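Local coordinates for protein exonuclease mut-7 homolog (Aedes aegypti, PDB 7JW2) that probably trims the 3' ends of AGO1-bound microRNAs through a magnesium-dependent 3'-5' exoribonuclease domain, the part this chain contains, at residues Ser69-Pro73 against Leu74-Ala78; Ala78-Asn82 against Val83-Asp87; Thr98-Ser101 against Met102-Ala106. All blocks are in the same frame, centred on the assembly; numbering follows the deposited sequence.

Contact 1: residues Ser69-Pro73 against Leu74-Ala78; sequences SQLEP and LDWAA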
ATOM      1  N   SER A  69      -8.934   7.918 -10.119  1.00 18.88           N
ATOM      2  CA  SER A  69      -7.761   7.234  -9.579  1.00 19.09           C
ATOM      3  C   SER A  69      -7.070   6.326 -10.594  1.00 24.44           C
ATOM      4  O   SER A  69      -5.867   6.076 -10.461  1.00 28.26           O
ATOM      5  CB  SER A  69      -8.166   6.407  -8.363  1.00 18.53           C
ATOM      6  OG  SER A  69      -8.377   7.235  -7.241  1.00 20.47           O
ATOM      7  N   GLN A  70      -7.807   5.766 -11.556  1.00 24.53           N
ATOM      8  CA  GLN A  70      -7.209   4.890 -12.580  1.00 26.97           C
ATOM      9  C   GLN A  70      -6.546   3.653 -11.962  1.00 27.47           C
ATOM     10  O   GLN A  70      -5.439   3.257 -12.336  1.00 30.88           O
ATOM     11  CB  GLN A  70      -6.213   5.661 -13.453  1.00 35.99           C
ATOM     12  CG  GLN A  70      -6.792   6.900 -14.129  1.00 37.08           C
ATOM     13  CD  GLN A  70      -5.787   7.586 -15.038  1.00 47.82           C
ATOM     14  OE1 GLN A  70      -5.519   7.119 -16.146  1.00 53.75           O
ATOM     15  NE2 GLN A  70      -5.223   8.697 -14.571  1.00 48.30           N
ATOM     16  N   LEU A  71      -7.241   3.019 -11.029  1.00 22.89           N
ATOM     17  CA  LEU A  71      -6.742   1.811 -10.385  1.00 19.64           C
ATOM     18  C   LEU A  71      -6.862   0.602 -11.316  1.00 20.32           C
ATOM     19  O   LEU A  71      -7.779   0.509 -12.136  1.00 22.25           O
ATOM     20  CB  LEU A  71      -7.516   1.579  -9.090  1.00 18.83           C
ATOM     21  CG  LEU A  71      -7.307   2.712  -8.082  1.00 18.40           C
ATOM     22  CD1 LEU A  71      -8.417   2.716  -7.032  1.00 22.23           C
ATOM     23  CD2 LEU A  71      -5.950   2.598  -7.416  1.00 19.90           C
ATOM     24  N   GLU A  72      -5.925  -0.324 -11.180  1.00 18.70           N
ATOM     25  CA  GLU A  72      -5.773  -1.487 -12.047  1.00 18.86           C
ATOM     26  C   GLU A  72      -6.137  -2.772 -11.307  1.00 15.74           C
ATOM     27  O   GLU A  72      -6.357  -2.753 -10.092  1.00 15.59           O
ATOM     28  CB  GLU A  72      -4.332  -1.547 -12.568  1.00 21.31           C
ATOM     29  CG  GLU A  72      -4.098  -0.542 -13.678  1.00 25.42           C
ATOM     30  CD  GLU A  72      -2.677  -0.070 -13.725  1.00 33.73           C
ATOM     31  OE1 GLU A  72      -1.855  -0.749 -14.367  1.00 36.65           O
ATOM     32  OE2 GLU A  72      -2.383   0.972 -13.104  1.00 41.34           O
ATOM     33  N   PRO A  73      -6.244  -3.914 -12.013  1.00 14.87           N
ATOM     34  CA  PRO A  73      -6.665  -5.151 -11.326  1.00 13.88           C
ATOM     35  C   PRO A  73      -5.850  -5.492 -10.090  1.00 14.94           C
ATOM     36  O   PRO A  73      -6.443  -5.928  -9.103  1.00 14.05           O
ATOM     37  CB  PRO A  73      -6.519  -6.215 -12.421  1.00 16.41           C
ATOM     38  CG  PRO A  73      -6.829  -5.473 -13.667  1.00 17.38           C
ATOM     39  CD  PRO A  73      -6.158  -4.127 -13.474  1.00 16.07           C
ATOM     40  N   LEU A  74      -4.526  -5.278 -10.100  1.00 13.99           N
ATOM     41  CA  LEU A  74      -3.720  -5.563  -8.913  1.00 14.18           C
ATOM     42  C   LEU A  74      -4.168  -4.716  -7.726  1.00 15.23           C
ATOM     43  O   LEU A  74      -4.194  -5.201  -6.589  1.00 14.64           O
ATOM     44  CB  LEU A  74      -2.238  -5.324  -9.219  1.00 15.67           C
ATOM     45  CG  LEU A  74      -1.169  -5.452  -8.118  1.00 20.44           C
ATOM     46  CD1 LEU A  74      -1.068  -4.230  -7.208  1.00 19.12           C
ATOM     47  CD2 LEU A  74      -1.379  -6.698  -7.319  1.00 24.59           C
ATOM     48  N   ASP A  75      -4.498  -3.444  -7.967  1.00 14.37           N
ATOM     49  CA  ASP A  75      -4.894  -2.564  -6.868  1.00 14.91           C
ATOM     50  C   ASP A  75      -6.204  -3.026  -6.243  1.00 16.22           C
ATOM     51  O   ASP A  75      -6.325  -3.122  -5.007  1.00 15.43           O
ATOM     52  CB  ASP A  75      -5.013  -1.118  -7.377  1.00 16.51           C
ATOM     53  CG  ASP A  75      -3.742  -0.625  -8.045  1.00 18.90           C
ATOM     54  OD1 ASP A  75      -2.638  -0.782  -7.481  1.00 20.75           O
ATOM     55  OD2 ASP A  75      -3.833  -0.062  -9.163  1.00 19.70           O
ATOM     56  N   TRP A  76      -7.197  -3.343  -7.077  1.00 14.15           N
ATOM     57  CA  TRP A  76      -8.472  -3.831  -6.561  1.00 14.89           C
ATOM     58  C   TRP A  76      -8.316  -5.191  -5.900  1.00 14.47           C
ATOM     59  O   TRP A  76      -8.930  -5.456  -4.865  1.00 15.16           O
ATOM     60  CB  TRP A  76      -9.520  -3.887  -7.676  1.00 14.88           C
ATOM     61  CG  TRP A  76      -9.919  -2.522  -8.151  1.00 16.96           C
ATOM     62  CD1 TRP A  76      -9.727  -1.991  -9.397  1.00 15.14           C
ATOM     63  CD2 TRP A  76     -10.562  -1.507  -7.373  1.00 17.18           C
ATOM     64  NE1 TRP A  76     -10.229  -0.705  -9.441  1.00 16.93           N
ATOM     65  CE2 TRP A  76     -10.738  -0.387  -8.209  1.00 16.34           C
ATOM     66  CE3 TRP A  76     -11.012  -1.440  -6.048  1.00 16.25           C
ATOM     67  CZ2 TRP A  76     -11.344   0.785  -7.762  1.00 17.30           C
ATOM     68  CZ3 TRP A  76     -11.613  -0.275  -5.609  1.00 18.14           C
ATOM     69  CH2 TRP A  76     -11.769   0.823  -6.465  1.00 18.93           C
ATOM     70  N   ALA A  77      -7.478  -6.062  -6.463  1.00 14.05           N
ATOM     71  CA  ALA A  77      -7.257  -7.349  -5.823  1.00 14.40           C
ATOM     72  C   ALA A  77      -6.606  -7.173  -4.458  1.00 14.77           C
ATOM     73  O   ALA A  77      -6.894  -7.935  -3.525  1.00 14.65           O
ATOM     74  CB  ALA A  77      -6.399  -8.229  -6.733  1.00 15.65           C
ATOM     75  N   ALA A  78      -5.746  -6.166  -4.312  1.00 14.06           N
ATOM     76  CA  ALA A  78      -5.096  -5.938  -3.027  1.00 15.46           C
ATOM     77  C   ALA A  78      -6.095  -5.437  -1.990  1.00 16.29           C
ATOM     78  O   ALA A  78      -6.019  -5.817  -0.816  1.00 16.33           O
ATOM     79  CB  ALA A  78      -3.944  -4.949  -3.177  1.00 17.40           C
TER
HETATM   80  O   HOH W   1     -10.385   1.267 -11.641  1.00 19.38           O
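With chi1 at -55°, the carboxylate of Asp75 swings back beside its own backbone N and reaches the residue that precedes the helix, while Trp76, its chi1 at -68°, lays its indole back over Leu71. Asp75 OD2 accepts from Glu72 N at 2.9 Å, along a nearly straight N-H line of 172° and on the anti side of the carboxylate. Glu72 O takes a weak bond from Asp75 N and a better aligned one of 3.2 Å from Trp76 N. Glu72 is at the N-cap of helix 73-84, and the bond from its amide to the carboxylate of Asp75, the third helical residue, is the half of a capping box in which the side chain accepts. Pro73 opens the first turn, where Ala77 N bonds to Pro73 O at 2.8 Å. Leu71 splits its branches between two partners: CD2 rests 3.8 Å from Asp75 CB, whereas CD1 lies over one indole face near the rim, 3.6 Å from Trp76 CZ2. In the ring plane, a water accepts from Trp76 NE1 at 3.0 Å and donates to Leu71 O, tying the indole edge to the loop. Lys18 forms salt bridges with both Glu72 OE2 and Asp75 OD2, probably offsetting their repulsion. Glu72 OE1 pairs with Lys81 of the second subunit, so the helix start also borders the dimer interface.

Contact 2: residues Ala78-Asn82 against Val83-Asp87; sequences ALAKN and VFNRD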
ATOM      1  N   ALA A  78      -5.746  -6.166  -4.312  1.00 14.06           N
ATOM      2  CA  ALA A  78      -5.096  -5.938  -3.027  1.00 15.46           C
ATOM      3  C   ALA A  78      -6.095  -5.437  -1.990  1.00 16.29           C
ATOM      4  O   ALA A  78      -6.019  -5.817  -0.816  1.00 16.33           O
ATOM      5  CB  ALA A  78      -3.944  -4.949  -3.177  1.00 17.40           C
ATOM      6  N   LEU A  79      -7.041  -4.599  -2.401  1.00 15.51           N
ATOM      7  CA  LEU A  79      -8.072  -4.140  -1.476  1.00 16.06           C
ATOM      8  C   LEU A  79      -8.996  -5.284  -1.079  1.00 17.52           C
ATOM      9  O   LEU A  79      -9.357  -5.429   0.100  1.00 16.79           O
ATOM     10  CB  LEU A  79      -8.870  -2.999  -2.113  1.00 16.49           C
ATOM     11  CG  LEU A  79      -9.984  -2.402  -1.249  1.00 14.89           C
ATOM     12  CD1 LEU A  79      -9.399  -1.827   0.033  1.00 18.81           C
ATOM     13  CD2 LEU A  79     -10.738  -1.342  -2.033  1.00 17.52           C
ATOM     14  N   ALA A  80      -9.394  -6.112  -2.041  1.00 15.49           N
ATOM     15  CA  ALA A  80     -10.240  -7.248  -1.704  1.00 16.85           C
ATOM     16  C   ALA A  80      -9.524  -8.203  -0.756  1.00 18.04           C
ATOM     17  O   ALA A  80     -10.097  -8.648   0.248  1.00 18.61           O
ATOM     18  CB  ALA A  80     -10.697  -7.968  -2.973  1.00 18.70           C
ATOM     19  N   LYS A  81      -8.251  -8.488  -1.018  1.00 15.39           N
ATOM     20  CA  LYS A  81      -7.565  -9.487  -0.207  1.00 17.36           C
ATOM     21  C   LYS A  81      -7.281  -8.982   1.201  1.00 17.95           C
ATOM     22  O   LYS A  81      -7.383  -9.747   2.171  1.00 20.54           O
ATOM     23  CB  LYS A  81      -6.268  -9.895  -0.888  1.00 18.62           C
ATOM     24  CG  LYS A  81      -5.342 -10.680   0.015  1.00 20.66           C
ATOM     25  CD  LYS A  81      -4.176 -11.171  -0.778  1.00 27.12           C
ATOM     26  CE  LYS A  81      -3.355 -12.160   0.006  1.00 33.59           C
ATOM     27  NZ  LYS A  81      -2.051 -12.256  -0.683  1.00 37.53           N
ATOM     28  N   ASN A  82      -6.886  -7.721   1.344  1.00 17.95           N
ATOM     29  CA  ASN A  82      -6.362  -7.244   2.615  1.00 19.10           C
ATOM     30  C   ASN A  82      -7.405  -6.548   3.475  1.00 21.08           C
ATOM     31  O   ASN A  82      -7.101  -6.204   4.630  1.00 21.82           O
ATOM     32  CB  ASN A  82      -5.162  -6.334   2.376  1.00 19.58           C
ATOM     33  CG  ASN A  82      -3.963  -7.108   1.889  1.00 23.32           C
ATOM     34  OD1 ASN A  82      -3.348  -7.849   2.655  1.00 23.70           O
ATOM     35  ND2 ASN A  82      -3.638  -6.972   0.606  1.00 23.74           N
ATOM     36  N   VAL A  83      -8.635  -6.389   2.975  1.00 18.09           N
ATOM     37  CA  VAL A  83      -9.715  -5.781   3.749  1.00 19.40           C
ATOM     38  C   VAL A  83     -10.992  -6.613   3.647  1.00 18.72           C
ATOM     39  O   VAL A  83     -11.513  -7.090   4.659  1.00 17.85           O
ATOM     40  CB  VAL A  83      -9.972  -4.328   3.301  1.00 19.14           C
ATOM     41  CG1 VAL A  83     -11.188  -3.739   4.018  1.00 22.37           C
ATOM     42  CG2 VAL A  83      -8.729  -3.468   3.554  1.00 20.28           C
ATOM     43  N   PHE A  84     -11.524  -6.793   2.435  1.00 17.87           N
ATOM     44  CA  PHE A  84     -12.894  -7.289   2.333  1.00 19.66           C
ATOM     45  C   PHE A  84     -13.003  -8.795   2.520  1.00 23.60           C
ATOM     46  O   PHE A  84     -13.919  -9.266   3.211  1.00 24.34           O
ATOM     47  CB  PHE A  84     -13.504  -6.867   1.004  1.00 19.29           C
ATOM     48  CG  PHE A  84     -13.977  -5.466   1.014  1.00 17.97           C
ATOM     49  CD1 PHE A  84     -13.073  -4.425   0.871  1.00 19.92           C
ATOM     50  CD2 PHE A  84     -15.312  -5.174   1.245  1.00 20.44           C
ATOM     51  CE1 PHE A  84     -13.497  -3.110   0.908  1.00 20.04           C
ATOM     52  CE2 PHE A  84     -15.749  -3.866   1.281  1.00 21.13           C
ATOM     53  CZ  PHE A  84     -14.842  -2.826   1.116  1.00 22.43           C
ATOM     54  N   ASN A  85     -12.104  -9.567   1.921  1.00 18.73           N
ATOM     55  CA  ASN A  85     -12.192 -11.028   1.972  1.00 20.60           C
ATOM     56  C   ASN A  85     -11.386 -11.615   3.111  1.00 25.36           C
ATOM     57  O   ASN A  85     -10.697 -12.629   2.951  1.00 32.20           O
ATOM     58  CB  ASN A  85     -11.748 -11.613   0.636  1.00 20.09           C
ATOM     59  CG  ASN A  85     -12.675 -11.238  -0.493  1.00 21.29           C
ATOM     60  OD1 ASN A  85     -13.857 -10.960  -0.276  1.00 20.93           O
ATOM     61  ND2 ASN A  85     -12.147 -11.225  -1.708  1.00 21.54           N
ATOM     62  N   ARG A  86     -11.431 -10.968   4.265  1.00 25.90           N
ATOM     63  CA  ARG A  86     -10.741 -11.416   5.463  1.00 24.46           C
ATOM     64  C   ARG A  86     -11.764 -11.695   6.550  1.00 23.31           C
ATOM     65  O   ARG A  86     -12.578 -10.824   6.878  1.00 24.93           O
ATOM     66  CB  ARG A  86      -9.759 -10.361   5.944  1.00 24.43           C
ATOM     67  CG  ARG A  86      -8.539 -10.234   5.099  1.00 27.37           C
ATOM     68  CD  ARG A  86      -7.679  -9.134   5.639  1.00 26.58           C
ATOM     69  NE  ARG A  86      -7.269  -9.389   7.019  1.00 24.62           N
ATOM     70  CZ  ARG A  86      -6.595  -8.511   7.747  1.00 22.54           C
ATOM     71  NH1 ARG A  86      -6.283  -7.331   7.224  1.00 25.51           N
ATOM     72  NH2 ARG A  86      -6.240  -8.803   8.993  1.00 23.16           N
ATOM     73  N   ASP A  87     -11.713 -12.894   7.123  1.00 28.07           N
ATOM     74  CA  ASP A  87     -12.642 -13.231   8.191  1.00 27.97           C
ATOM     75  C   ASP A  87     -12.294 -12.560   9.516  1.00 24.61           C
ATOM     76  O   ASP A  87     -13.132 -12.571  10.425  1.00 28.08           O
ATOM     77  CB  ASP A  87     -12.687 -14.749   8.386  1.00 34.17           C
ATOM     78  CG  ASP A  87     -13.470 -15.462   7.292  1.00 37.54           C
ATOM     79  OD1 ASP A  87     -13.286 -16.691   7.129  1.00 42.92           O
ATOM     80  OD2 ASP A  87     -14.271 -14.804   6.597  1.00 39.34           O
TER
HETATM   81  O   HOH W   2      -8.202 -12.479   2.154  1.00 31.77           O
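Leu79 and Val83 meet at a slant on one flank of the helix, Leu79 CD1 lying 3.9 Å from Val83 CG2, and the Phe84 ring comes to the same leucine from the next position along. Phe84 CE1 is 4.2 Å from Leu79 CG, and the ring turns its edge to Leu79 O, which lies in the ring plane. That carbonyl also takes two weak backbone bonds, from Val83 N and Phe84 N. Phe21 and Leu25 of helix 18-28 pack on Leu79, and the rings of Phe36 and Phe110 meet Phe84 edge-to-face. Asn85 folds back on Ala80: its amide ND2 lies 3.8 Å from Ala80 CB, and its backbone N gives a bond of 2.8 Å to Ala80 O, nearly straight at 167°. This five-residue spacing, with the pi-type turn at 80-82, widens the last turn of helix 73-84 before the chain leaves helical geometry at Asn85. The Asn85 side chain is held beyond the helix by Met113 N and Asn111 O. Arg86 then turns back toward the last turn of the helix. A bend at chi3 (60°) carries its guanidinium to Asn82, where NH1 donates to Asn82 O at 2.9 Å; the acceptor lies in the guanidinium plane, but the donor is tilted 34° from the plane of the carbonyl. One turn back, Asn82 ND2 gives Ala78 O a second bond, 3.0 Å long, beside that of Asn82 N, while Asn82 OD1 accepts from Lys18 of the second subunit. A water donates to both Lys81 O and Asn85 O, bridging two carbonyls across the helix end.

Contact 3: residues Thr98-Ser101 against Met102-Ala106; sequences TDIS and MFQKA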
ATOM      1  N   THR A  98     -26.563  -5.404  -2.706  1.00 25.05           N
ATOM      2  CA  THR A  98     -26.794  -4.530  -3.845  1.00 26.15           C
ATOM      3  C   THR A  98     -25.474  -4.036  -4.432  1.00 25.59           C
ATOM      4  O   THR A  98     -25.188  -4.257  -5.616  1.00 28.52           O
ATOM      5  CB  THR A  98     -27.681  -3.357  -3.432  1.00 27.40           C
ATOM      6  OG1 THR A  98     -28.811  -3.846  -2.695  1.00 34.40           O
ATOM      7  CG2 THR A  98     -28.165  -2.615  -4.659  1.00 29.95           C
ATOM      8  N   ASP A  99     -24.653  -3.369  -3.612  1.00 25.86           N
ATOM      9  CA  ASP A  99     -23.380  -2.849  -4.114  1.00 25.15           C
ATOM     10  C   ASP A  99     -22.467  -3.972  -4.574  1.00 23.83           C
ATOM     11  O   ASP A  99     -21.817  -3.857  -5.620  1.00 22.35           O
ATOM     12  CB  ASP A  99     -22.658  -2.029  -3.043  1.00 22.65           C
ATOM     13  CG  ASP A  99     -23.252  -0.643  -2.845  1.00 26.14           C
ATOM     14  OD1 ASP A  99     -24.030  -0.179  -3.711  1.00 27.37           O
ATOM     15  OD2 ASP A  99     -22.911  -0.006  -1.813  1.00 22.64           O
ATOM     16  N   ILE A 100     -22.392  -5.060  -3.800  1.00 22.85           N
ATOM     17  CA  ILE A 100     -21.404  -6.100  -4.077  1.00 20.18           C
ATOM     18  C   ILE A 100     -21.716  -6.816  -5.383  1.00 23.36           C
ATOM     19  O   ILE A 100     -20.815  -7.082  -6.187  1.00 21.40           O
ATOM     20  CB  ILE A 100     -21.307  -7.083  -2.897  1.00 21.22           C
ATOM     21  CG1 ILE A 100     -20.685  -6.382  -1.686  1.00 24.78           C
ATOM     22  CG2 ILE A 100     -20.461  -8.288  -3.289  1.00 24.84           C
ATOM     23  CD1 ILE A 100     -20.727  -7.201  -0.403  1.00 26.06           C
ATOM     24  N   SER A 101     -22.986  -7.152  -5.619  1.00 24.64           N
ATOM     25  CA  SER A 101     -23.344  -7.762  -6.897  1.00 23.36           C
ATOM     26  C   SER A 101     -23.050  -6.818  -8.055  1.00 23.96           C
ATOM     27  O   SER A 101     -22.550  -7.241  -9.106  1.00 26.49           O
ATOM     28  CB  SER A 101     -24.816  -8.166  -6.893  1.00 26.75           C
ATOM     29  OG  SER A 101     -25.097  -8.957  -5.754  1.00 33.06           O
ATOM     30  N   MET A 102     -23.330  -5.528  -7.869  1.00 24.30           N
ATOM     31  CA  MET A 102     -23.080  -4.564  -8.931  1.00 24.15           C
ATOM     32  C   MET A 102     -21.586  -4.350  -9.170  1.00 21.18           C
ATOM     33  O   MET A 102     -21.181  -4.105 -10.310  1.00 21.14           O
ATOM     34  CB  MET A 102     -23.768  -3.245  -8.597  1.00 26.39           C
ATOM     35  CG  MET A 102     -23.996  -2.348  -9.795  1.00 27.80           C
ATOM     36  SD  MET A 102     -25.099  -0.963  -9.407  1.00 36.09           S
ATOM     37  CE  MET A 102     -26.641  -1.838  -9.177  1.00 34.19           C
ATOM     38  N   PHE A 103     -20.757  -4.428  -8.118  1.00 21.80           N
ATOM     39  CA  PHE A 103     -19.307  -4.358  -8.310  1.00 22.65           C
ATOM     40  C   PHE A 103     -18.819  -5.443  -9.260  1.00 22.77           C
ATOM     41  O   PHE A 103     -17.854  -5.235 -10.004  1.00 20.95           O
ATOM     42  CB  PHE A 103     -18.545  -4.514  -6.987  1.00 20.85           C
ATOM     43  CG  PHE A 103     -18.667  -3.350  -6.036  1.00 22.47           C
ATOM     44  CD1 PHE A 103     -18.817  -2.051  -6.490  1.00 21.30           C
ATOM     45  CD2 PHE A 103     -18.594  -3.569  -4.670  1.00 22.34           C
ATOM     46  CE1 PHE A 103     -18.921  -0.994  -5.582  1.00 21.17           C
ATOM     47  CE2 PHE A 103     -18.691  -2.524  -3.764  1.00 23.93           C
ATOM     48  CZ  PHE A 103     -18.872  -1.235  -4.221  1.00 21.17           C
ATOM     49  N   GLN A 104     -19.429  -6.635  -9.213  1.00 23.49           N
ATOM     50  CA  GLN A 104     -18.896  -7.729 -10.023  1.00 24.61           C
ATOM     51  C   GLN A 104     -18.946  -7.391 -11.503  1.00 25.68           C
ATOM     52  O   GLN A 104     -18.140  -7.904 -12.286  1.00 26.52           O
ATOM     53  CB  GLN A 104     -19.643  -9.036  -9.743  1.00 28.80           C
ATOM     54  CG  GLN A 104     -19.846  -9.375  -8.261  1.00 26.73           C
ATOM     55  CD  GLN A 104     -18.564  -9.706  -7.488  1.00 29.09           C
ATOM     56  OE1 GLN A 104     -17.452  -9.676  -8.025  1.00 29.59           O
ATOM     57  NE2 GLN A 104     -18.726 -10.036  -6.208  1.00 32.13           N
ATOM     58  N   LYS A 105     -19.859  -6.507 -11.900  1.00 24.83           N
ATOM     59  CA  LYS A 105     -19.969  -6.107 -13.291  1.00 25.58           C
ATOM     60  C   LYS A 105     -19.281  -4.779 -13.567  1.00 22.71           C
ATOM     61  O   LYS A 105     -18.677  -4.615 -14.629  1.00 25.24           O
ATOM     62  CB  LYS A 105     -21.447  -6.027 -13.715  1.00 31.24           C
ATOM     63  CG  LYS A 105     -22.425  -7.094 -13.126  1.00 35.78           C
ATOM     64  CD  LYS A 105     -21.825  -8.484 -12.816  1.00 40.65           C
ATOM     65  CE  LYS A 105     -22.855  -9.514 -12.361  1.00 44.87           C
ATOM     66  NZ  LYS A 105     -22.203 -10.495 -11.425  1.00 45.71           N
ATOM     67  N   ALA A 106     -19.319  -3.844 -12.614  1.00 20.60           N
ATOM     68  CA  ALA A 106     -18.735  -2.526 -12.832  1.00 18.31           C
ATOM     69  C   ALA A 106     -17.240  -2.491 -12.538  1.00 22.30           C
ATOM     70  O   ALA A 106     -16.497  -1.734 -13.174  1.00 24.24           O
ATOM     71  CB  ALA A 106     -19.459  -1.492 -11.965  1.00 24.29           C
TER
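Phe103 and Asp99 are joined first by backbone: Phe103 N donates to Asp99 O at 2.8 Å, one turn along the helix. Met102 N makes the preceding bond of this kind, to Thr98 O at 3.2 Å. The pattern then slackens, for Gln104 N shares its hydrogen between two weak bonds, to Ile100 O and to Ser101 O, and Met102 O accepts from both Lys105 N and Ala106 N as the helix nears its end.

The Phe103 ring meets the same Asp99 carbonyl. With CG turned back beside its own backbone N (chi1 -70°), Phe103 places one face against Asp99 O, which stands 3.2 Å above the ring plane, displaced toward the rim. The far end of the ring reaches Asp99 CB, 4.0 Å from Phe103 CZ. Phe110 meets this ring with the planes at about 60°, and Val50 and Ile53 of strand 50-56 pack against it.

Van der Waals contacts of side chains with polar atoms lie elsewhere round the helix. Ile100 and Gln104 run side by side and point the same way, Ile100 CG2 being 3.8 Å from Gln104 NE2; a bend at chi2 (-67°) draws the glutamine chain over the turn, with its CG 3.2 Å from Ile100 O. Met102 CB rests 3.5 Å from Thr98 O.

Among the polar ends, Ser101 OG bonds back to Ser97 O in the same helix, while Gln104 NE2 donates to Val112 O and the Asp99 carboxylate is held by Ser38 OG and Trp40 NE1. The Asp99 bonds tie helix 96-106 to strand 33-40 of the sheet; the helix is the connection of a beta-alpha-beta unit between strands 90-93 and 122-124, part of the RNase H-like fold of this exonuclease family.

Overall arrangement
All three contacts are local, and none nests within or crosses another. After strand 61-65 and the short helix 66-69, contact 1 closes the turn that starts helix 73-84; contact 2 shares Ala78 with it and closes the same helix at its other end, their centres about 13 Å apart. Both touch the second subunit, and both lean on helix 18-28. The chain then passes through strand 90-93 into helix 96-106, where contact 3 lies within the crossover to strand 122-124. Its nearest atoms stay about 6 Å from contact 2 and about 7 Å from contact 1, yet Phe110 joins them, meeting Trp76, Phe84 and Phe103.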